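Local structure of putative TetR-family transcriptional regulator (2G3B) at residues A132-Q137 and L146-T151; R82-E87 and A157-L162. The protein probably acts as a transcriptional regulator of the TetR family, binding regulatory DNA through a helix-turn-helix motif. One frame throughout, in Å; residues are numbered along the deposited sequence.

Contact 1 (A132-Q137 and L146-T151)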
ATOM      1  N   ALA A 132     -12.858   9.091 -16.001  1.00 32.50           N
ATOM      2  CA  ALA A 132     -13.680  10.077 -15.306  1.00 34.27           C
ATOM      3  C   ALA A 132     -13.073  11.453 -15.394  1.00 33.83           C
ATOM      4  O   ALA A 132     -13.768  12.439 -15.714  1.00 34.80           O
ATOM      5  CB  ALA A 132     -13.916   9.640 -13.810  1.00 33.06           C
ATOM      6  N   ILE A 133     -11.772  11.535 -15.114  1.00 34.11           N
ATOM      7  CA  ILE A 133     -11.026  12.834 -15.155  1.00 33.93           C
ATOM      8  C   ILE A 133     -11.006  13.432 -16.581  1.00 33.32           C
ATOM      9  O   ILE A 133     -11.262  14.646 -16.780  1.00 34.62           O
ATOM     10  CB  ILE A 133      -9.568  12.670 -14.615  1.00 34.06           C
ATOM     11  CG1 ILE A 133      -9.578  12.313 -13.118  1.00 35.24           C
ATOM     12  CG2 ILE A 133      -8.722  13.968 -14.904  1.00 34.51           C
ATOM     13  CD1 ILE A 133      -8.245  11.749 -12.596  1.00 33.83           C
ATOM     14  N   VAL A 134     -10.697  12.610 -17.595  1.00 32.53           N
ATOM     15  CA  VAL A 134     -10.712  13.121 -19.004  1.00 30.64           C
ATOM     16  C   VAL A 134     -12.091  13.651 -19.398  1.00 30.84           C
ATOM     17  O   VAL A 134     -12.215  14.693 -20.088  1.00 30.74           O
ATOM     18  CB  VAL A 134     -10.349  12.018 -20.070  1.00 30.70           C
ATOM     19  CG1 VAL A 134     -10.301  12.654 -21.470  1.00 27.56           C
ATOM     20  CG2 VAL A 134      -9.001  11.332 -19.758  1.00 30.60           C
ATOM     21  N   GLN A 135     -13.131  12.911 -19.012  1.00 31.80           N
ATOM     22  CA  GLN A 135     -14.517  13.307 -19.375  1.00 33.98           C
ATOM     23  C   GLN A 135     -14.782  14.671 -18.740  1.00 34.05           C
ATOM     24  O   GLN A 135     -15.304  15.588 -19.360  1.00 34.41           O
ATOM     25  CB  GLN A 135     -15.558  12.268 -18.874  1.00 33.27           C
ATOM     26  CG  GLN A 135     -15.558  10.853 -19.604  1.00 33.79           C
ATOM     27  CD  GLN A 135     -15.462  10.930 -21.143  1.00 33.47           C
ATOM     28  OE1 GLN A 135     -16.097  11.785 -21.787  1.00 33.29           O
ATOM     29  NE2 GLN A 135     -14.691  10.003 -21.740  1.00 28.61           N
ATOM     30  N   ALA A 136     -14.375  14.798 -17.491  1.00 35.51           N
ATOM     31  CA  ALA A 136     -14.603  16.032 -16.720  1.00 36.61           C
ATOM     32  C   ALA A 136     -13.740  17.200 -17.229  1.00 36.75           C
ATOM     33  O   ALA A 136     -14.092  18.358 -17.084  1.00 36.42           O
ATOM     34  CB  ALA A 136     -14.330  15.773 -15.220  1.00 35.98           C
ATOM     35  N   GLN A 137     -12.588  16.916 -17.808  1.00 37.02           N
ATOM     36  CA  GLN A 137     -11.820  18.029 -18.379  1.00 36.56           C
ATOM     37  C   GLN A 137     -12.490  18.565 -19.641  1.00 37.09           C
ATOM     38  O   GLN A 137     -12.426  19.781 -19.913  1.00 37.35           O
ATOM     39  CB  GLN A 137     -10.356  17.650 -18.605  1.00 36.51           C
ATOM     40  CG  GLN A 137      -9.588  17.281 -17.305  1.00 36.49           C
ATOM     41  CD  GLN A 137      -8.137  16.941 -17.587  1.00 38.31           C
ATOM     42  OE1 GLN A 137      -7.856  16.187 -18.499  1.00 40.05           O
ATOM     43  NE2 GLN A 137      -7.214  17.502 -16.810  1.00 40.11           N
ATOM     44  N   LEU A 146      -4.415  19.037 -14.835  1.00 48.94           N
ATOM     45  CA  LEU A 146      -4.121  17.653 -14.462  1.00 47.20           C
ATOM     46  C   LEU A 146      -3.860  16.749 -15.666  1.00 45.47           C
ATOM     47  O   LEU A 146      -4.581  16.820 -16.664  1.00 43.75           O
ATOM     48  CB  LEU A 146      -5.250  17.100 -13.611  1.00 48.17           C
ATOM     49  CG  LEU A 146      -5.453  17.836 -12.282  1.00 50.14           C
ATOM     50  CD1 LEU A 146      -6.857  17.565 -11.704  1.00 50.35           C
ATOM     51  CD2 LEU A 146      -4.372  17.457 -11.259  1.00 51.19           C
ATOM     52  N   ASP A 147      -2.793  15.959 -15.591  1.00 43.89           N
ATOM     53  CA  ASP A 147      -2.570  14.865 -16.519  1.00 44.17           C
ATOM     54  C   ASP A 147      -3.385  13.688 -15.945  1.00 43.84           C
ATOM     55  O   ASP A 147      -3.135  13.228 -14.788  1.00 43.62           O
ATOM     56  CB  ASP A 147      -1.062  14.558 -16.662  1.00 44.44           C
ATOM     57  CG  ASP A 147      -0.731  13.608 -17.851  1.00 49.50           C
ATOM     58  OD1 ASP A 147      -1.639  13.159 -18.605  1.00 51.62           O
ATOM     59  OD2 ASP A 147       0.475  13.290 -18.032  1.00 52.09           O
ATOM     60  N   PRO A 148      -4.428  13.261 -16.703  1.00 42.65           N
ATOM     61  CA  PRO A 148      -5.379  12.206 -16.315  1.00 41.18           C
ATOM     62  C   PRO A 148      -4.736  10.934 -15.796  1.00 40.25           C
ATOM     63  O   PRO A 148      -5.089  10.489 -14.711  1.00 38.96           O
ATOM     64  CB  PRO A 148      -6.131  11.907 -17.616  1.00 40.76           C
ATOM     65  CG  PRO A 148      -6.122  13.232 -18.349  1.00 41.33           C
ATOM     66  CD  PRO A 148      -4.791  13.874 -18.005  1.00 42.72           C
ATOM     67  N   GLN A 149      -3.812  10.363 -16.560  1.00 39.40           N
ATOM     68  CA  GLN A 149      -3.214   9.091 -16.216  1.00 41.23           C
ATOM     69  C   GLN A 149      -2.443   9.167 -14.884  1.00 39.58           C
ATOM     70  O   GLN A 149      -2.742   8.425 -13.957  1.00 40.84           O
ATOM     71  CB  GLN A 149      -2.331   8.599 -17.377  1.00 43.15           C
ATOM     72  CG  GLN A 149      -1.350   7.508 -17.014  1.00 48.41           C
ATOM     73  CD  GLN A 149      -2.073   6.252 -16.808  1.00 52.09           C
ATOM     74  OE1 GLN A 149      -3.273   6.212 -17.051  1.00 55.37           O
ATOM     75  NE2 GLN A 149      -1.380   5.205 -16.342  1.00 54.83           N
ATOM     76  N   PRO A 150      -1.458  10.074 -14.765  1.00 39.38           N
ATOM     77  CA  PRO A 150      -0.772  10.223 -13.470  1.00 37.94           C
ATOM     78  C   PRO A 150      -1.653  10.506 -12.275  1.00 35.93           C
ATOM     79  O   PRO A 150      -1.388   9.983 -11.190  1.00 35.93           O
ATOM     80  CB  PRO A 150       0.167  11.406 -13.728  1.00 37.91           C
ATOM     81  CG  PRO A 150       0.456  11.249 -15.168  1.00 39.67           C
ATOM     82  CD  PRO A 150      -0.837  10.935 -15.781  1.00 38.87           C
ATOM     83  N   THR A 151      -2.666  11.340 -12.449  1.00 34.36           N
ATOM     84  CA  THR A 151      -3.619  11.658 -11.390  1.00 32.86           C
ATOM     85  C   THR A 151      -4.384  10.402 -10.915  1.00 33.67           C
ATOM     86  O   THR A 151      -4.575  10.185  -9.713  1.00 33.33           O
ATOM     87  CB  THR A 151      -4.580  12.763 -11.840  1.00 33.89           C
ATOM     88  OG1 THR A 151      -3.811  13.939 -12.230  1.00 34.75           O
ATOM     89  CG2 THR A 151      -5.480  13.193 -10.689  1.00 31.48           C
TER

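Contact 2 (R82-E87 and A157-L162)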
ATOM      1  N   ARG A  82     -17.713   8.946  -5.120  1.00 36.15           N
ATOM      2  CA  ARG A  82     -18.332   7.638  -4.849  1.00 38.49           C
ATOM      3  C   ARG A  82     -17.337   6.500  -5.104  1.00 37.72           C
ATOM      4  O   ARG A  82     -17.273   5.530  -4.349  1.00 38.94           O
ATOM      5  CB  ARG A  82     -19.574   7.452  -5.708  1.00 37.27           C
ATOM      6  CG  ARG A  82     -20.149   6.023  -5.661  1.00 40.13           C
ATOM      7  CD  ARG A  82     -21.337   5.872  -6.627  1.00 41.94           C
ATOM      8  NE  ARG A  82     -22.269   6.982  -6.448  1.00 45.66           N
ATOM      9  CZ  ARG A  82     -22.497   7.919  -7.359  1.00 49.50           C
ATOM     10  NH1 ARG A  82     -21.888   7.858  -8.548  1.00 50.15           N
ATOM     11  NH2 ARG A  82     -23.352   8.904  -7.082  1.00 50.77           N
ATOM     12  N   SER A  83     -16.597   6.615  -6.204  1.00 37.98           N
ATOM     13  CA  SER A  83     -15.619   5.618  -6.556  1.00 37.88           C
ATOM     14  C   SER A  83     -14.532   5.475  -5.490  1.00 37.18           C
ATOM     15  O   SER A  83     -14.310   4.354  -4.984  1.00 36.00           O
ATOM     16  CB  SER A  83     -15.006   5.927  -7.910  1.00 38.47           C
ATOM     17  OG  SER A  83     -13.856   5.118  -8.051  1.00 41.08           O
ATOM     18  N   LEU A  84     -13.891   6.596  -5.133  1.00 35.10           N
ATOM     19  CA  LEU A  84     -12.776   6.577  -4.192  1.00 35.53           C
ATOM     20  C   LEU A  84     -13.223   6.206  -2.785  1.00 36.04           C
ATOM     21  O   LEU A  84     -12.585   5.373  -2.150  1.00 37.48           O
ATOM     22  CB  LEU A  84     -11.948   7.853  -4.227  1.00 34.92           C
ATOM     23  CG  LEU A  84     -11.398   8.080  -5.664  1.00 37.30           C
ATOM     24  CD1 LEU A  84     -10.972   9.509  -5.874  1.00 40.68           C
ATOM     25  CD2 LEU A  84     -10.269   7.103  -5.999  1.00 38.49           C
ATOM     26  N   LEU A  85     -14.346   6.716  -2.333  1.00 34.32           N
ATOM     27  CA  LEU A  85     -14.810   6.386  -0.964  1.00 34.69           C
ATOM     28  C   LEU A  85     -15.353   4.963  -0.859  1.00 35.18           C
ATOM     29  O   LEU A  85     -15.281   4.348   0.211  1.00 35.05           O
ATOM     30  CB  LEU A  85     -15.868   7.432  -0.444  1.00 32.85           C
ATOM     31  CG  LEU A  85     -15.302   8.588   0.439  1.00 36.00           C
ATOM     32  CD1 LEU A  85     -14.375   9.421  -0.418  1.00 33.70           C
ATOM     33  CD2 LEU A  85     -16.426   9.486   0.992  1.00 35.85           C
ATOM     34  N   GLY A  86     -15.937   4.459  -1.951  1.00 36.07           N
ATOM     35  CA  GLY A  86     -16.483   3.094  -1.991  1.00 36.05           C
ATOM     36  C   GLY A  86     -15.473   1.993  -1.639  1.00 36.51           C
ATOM     37  O   GLY A  86     -15.873   0.887  -1.241  1.00 36.37           O
ATOM     38  N   GLU A  87     -14.183   2.305  -1.772  1.00 35.94           N
ATOM     39  CA  GLU A  87     -13.058   1.374  -1.486  1.00 36.49           C
ATOM     40  C   GLU A  87     -12.806   1.106  -0.004  1.00 34.30           C
ATOM     41  O   GLU A  87     -12.177   0.089   0.403  1.00 33.63           O
ATOM     42  CB  GLU A  87     -11.766   1.991  -2.083  1.00 37.14           C
ATOM     43  CG  GLU A  87     -11.804   2.273  -3.585  1.00 40.28           C
ATOM     44  CD  GLU A  87     -11.874   0.975  -4.429  1.00 46.80           C
ATOM     45  OE1 GLU A  87     -11.487  -0.097  -3.944  1.00 47.38           O
ATOM     46  OE2 GLU A  87     -12.316   1.045  -5.582  1.00 49.06           O
ATOM     47  N   ALA A 157      -3.338   4.884  -6.004  1.00 29.01           N
ATOM     48  CA  ALA A 157      -2.218   4.551  -5.109  1.00 30.32           C
ATOM     49  C   ALA A 157      -2.475   5.053  -3.671  1.00 30.15           C
ATOM     50  O   ALA A 157      -2.143   4.370  -2.682  1.00 30.39           O
ATOM     51  CB  ALA A 157      -0.872   5.096  -5.657  1.00 28.67           C
ATOM     52  N   LEU A 158      -3.039   6.253  -3.551  1.00 30.07           N
ATOM     53  CA  LEU A 158      -3.483   6.810  -2.249  1.00 29.51           C
ATOM     54  C   LEU A 158      -4.515   5.904  -1.544  1.00 30.48           C
ATOM     55  O   LEU A 158      -4.391   5.590  -0.361  1.00 30.47           O
ATOM     56  CB  LEU A 158      -4.049   8.258  -2.403  1.00 30.48           C
ATOM     57  CG  LEU A 158      -4.691   8.853  -1.135  1.00 29.97           C
ATOM     58  CD1 LEU A 158      -3.588   8.986   0.038  1.00 27.77           C
ATOM     59  CD2 LEU A 158      -5.440  10.187  -1.395  1.00 30.50           C
ATOM     60  N   VAL A 159      -5.487   5.414  -2.290  1.00 29.08           N
ATOM     61  CA  VAL A 159      -6.442   4.426  -1.706  1.00 30.28           C
ATOM     62  C   VAL A 159      -5.704   3.173  -1.169  1.00 30.94           C
ATOM     63  O   VAL A 159      -5.972   2.714  -0.073  1.00 28.97           O
ATOM     64  CB  VAL A 159      -7.520   3.995  -2.776  1.00 29.56           C
ATOM     65  CG1 VAL A 159      -8.343   2.729  -2.323  1.00 31.39           C
ATOM     66  CG2 VAL A 159      -8.434   5.222  -3.133  1.00 29.26           C
ATOM     67  N   GLU A 160      -4.750   2.633  -1.943  1.00 30.74           N
ATOM     68  CA  GLU A 160      -4.022   1.459  -1.482  1.00 33.25           C
ATOM     69  C   GLU A 160      -3.181   1.750  -0.220  1.00 31.55           C
ATOM     70  O   GLU A 160      -3.135   0.954   0.689  1.00 30.05           O
ATOM     71  CB  GLU A 160      -3.093   0.970  -2.626  1.00 32.41           C
ATOM     72  CG  GLU A 160      -3.876   0.180  -3.719  1.00 34.61           C
ATOM     73  CD  GLU A 160      -2.914  -0.609  -4.619  1.00 39.30           C
ATOM     74  OE1 GLU A 160      -2.054  -1.363  -4.094  1.00 48.86           O
ATOM     75  OE2 GLU A 160      -2.996  -0.481  -5.843  1.00 44.86           O
ATOM     76  N   GLY A 161      -2.504   2.889  -0.197  1.00 28.82           N
ATOM     77  CA  GLY A 161      -1.712   3.265   0.993  1.00 28.86           C
ATOM     78  C   GLY A 161      -2.589   3.487   2.219  1.00 29.31           C
ATOM     79  O   GLY A 161      -2.228   3.028   3.329  1.00 29.19           O
ATOM     80  N   LEU A 162      -3.705   4.197   2.051  1.00 26.67           N
ATOM     81  CA  LEU A 162      -4.620   4.374   3.178  1.00 29.59           C
ATOM     82  C   LEU A 162      -5.184   3.048   3.627  1.00 29.32           C
ATOM     83  O   LEU A 162      -5.317   2.833   4.825  1.00 30.56           O
ATOM     84  CB  LEU A 162      -5.789   5.294   2.811  1.00 30.13           C
ATOM     85  CG  LEU A 162      -5.368   6.780   2.663  1.00 30.32           C
ATOM     86  CD1 LEU A 162      -6.486   7.600   2.036  1.00 30.29           C
ATOM     87  CD2 LEU A 162      -4.983   7.371   4.031  1.00 27.66           C
TER

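Contact 1 (A132-Q137 and L146-T151)
The flat amide of Gln-137 meets the puckered ring of Pro-148. At the amide edge, Gln-137 NE2 gives a hydrogen bond to Leu-146 O at 2.7 Å. The bond is fairly straight (160°), and the acceptor oxygen lies nearly in the amide plane. Ser-143 O takes a second bond from the same nitrogen, so two carbonyls fix how the amide is turned. Its oxygen, Gln-137 OE1, approaches the CG corner of Pro-148 obliquely, 3.4 Å from CG and from beyond the rim of the ring. Ile-133 CG2 is what lies over the face on that side, 4.0 Å from Pro-148 CA. At the ring edge, close to its plane, Val-134 CG2 comes within 3.6 Å of Pro-148 CB. Ile-133 also reaches across to the first turn of helix 148-167: with chi2 at 164°, its extended outer arm carries CD1 past the proline to 3.7 Å from Thr-151 CG2. That methyl is available because Thr-151 turns its hydroxyl back on the chain, where OG1 donates to Asp-147 O at 2.7 Å from well above the carbonyl plane; Thr-151 N binds the same oxygen. The first turn of the helix is thus stitched to the residue before it by two bonds, and Pro-148, lacking an N-H, fits at its start. The contact illustrates how a short connection is closed: near the end of helix 115-139, one turn packs against the start of helix 148-167, while Ala-136 touches the intervening loop at Glu-141 and Ile-142, and Pro-150 packs on His-179 of the second subunit.

Contact 2 (R82-E87 and A157-L162)
Helix 76-86, near its end, and the middle of helix 148-167 come closest at Leu-84 and Val-159, whose CA atoms are 7.1 Å apart. Val-159 carries its whole side of this contact by dividing its two methyls between two partners. With chi1 at 167°, CG1 lies anti to the backbone N and meets the aliphatic base of Glu-87, 3.5 Å from CB, the two side chains crossing at about a right angle. The other branch, Val-159 CG2, faces the end of Leu-84 at 3.9 Å from CD2; the leucine leaves its backbone on a flank, and its tip bends nearer the valine. Glu-87 plays a double part. Its CB and CG pack as hydrocarbon, while the bend at chi2 (-67°) takes the carboxylate elsewhere: OE2 forms a salt bridge with Arg-66, and a bound glycerol lies against OE1, too close for the detail to be trusted. Trp-125 of helix 115-139 touches both Val-159 and Glu-87, and Ile-184 of helix 173-188 touches Leu-84. Such apolar packing between helices is what builds the all-helical C-terminal domain of TetR-family proteins, and the glycerol, probably from the crystallisation liquor, may mark a pocket of this ligand-binding domain.

In the fold
Both contacts draw on helix 148-167, contact 1 at its first turn and contact 2 in its middle. Their centres lie 16 Å apart and their nearest atoms about 7 Å, so they do not touch. Along the chain the order is 82-87, 132-137, 146-151 and 157-162: contact 1 joins neighbouring helices 115-139 and 148-167 across a short loop at the surface, whereas contact 2 sets helix 148-167 against helix 76-86, 70 residues earlier, in the buried interior. All four segments belong to the C-terminal, BetI-type part of the protein. Helix 148-167 also meets the second subunit, so one helix ties local connection, domain interior and dimer together.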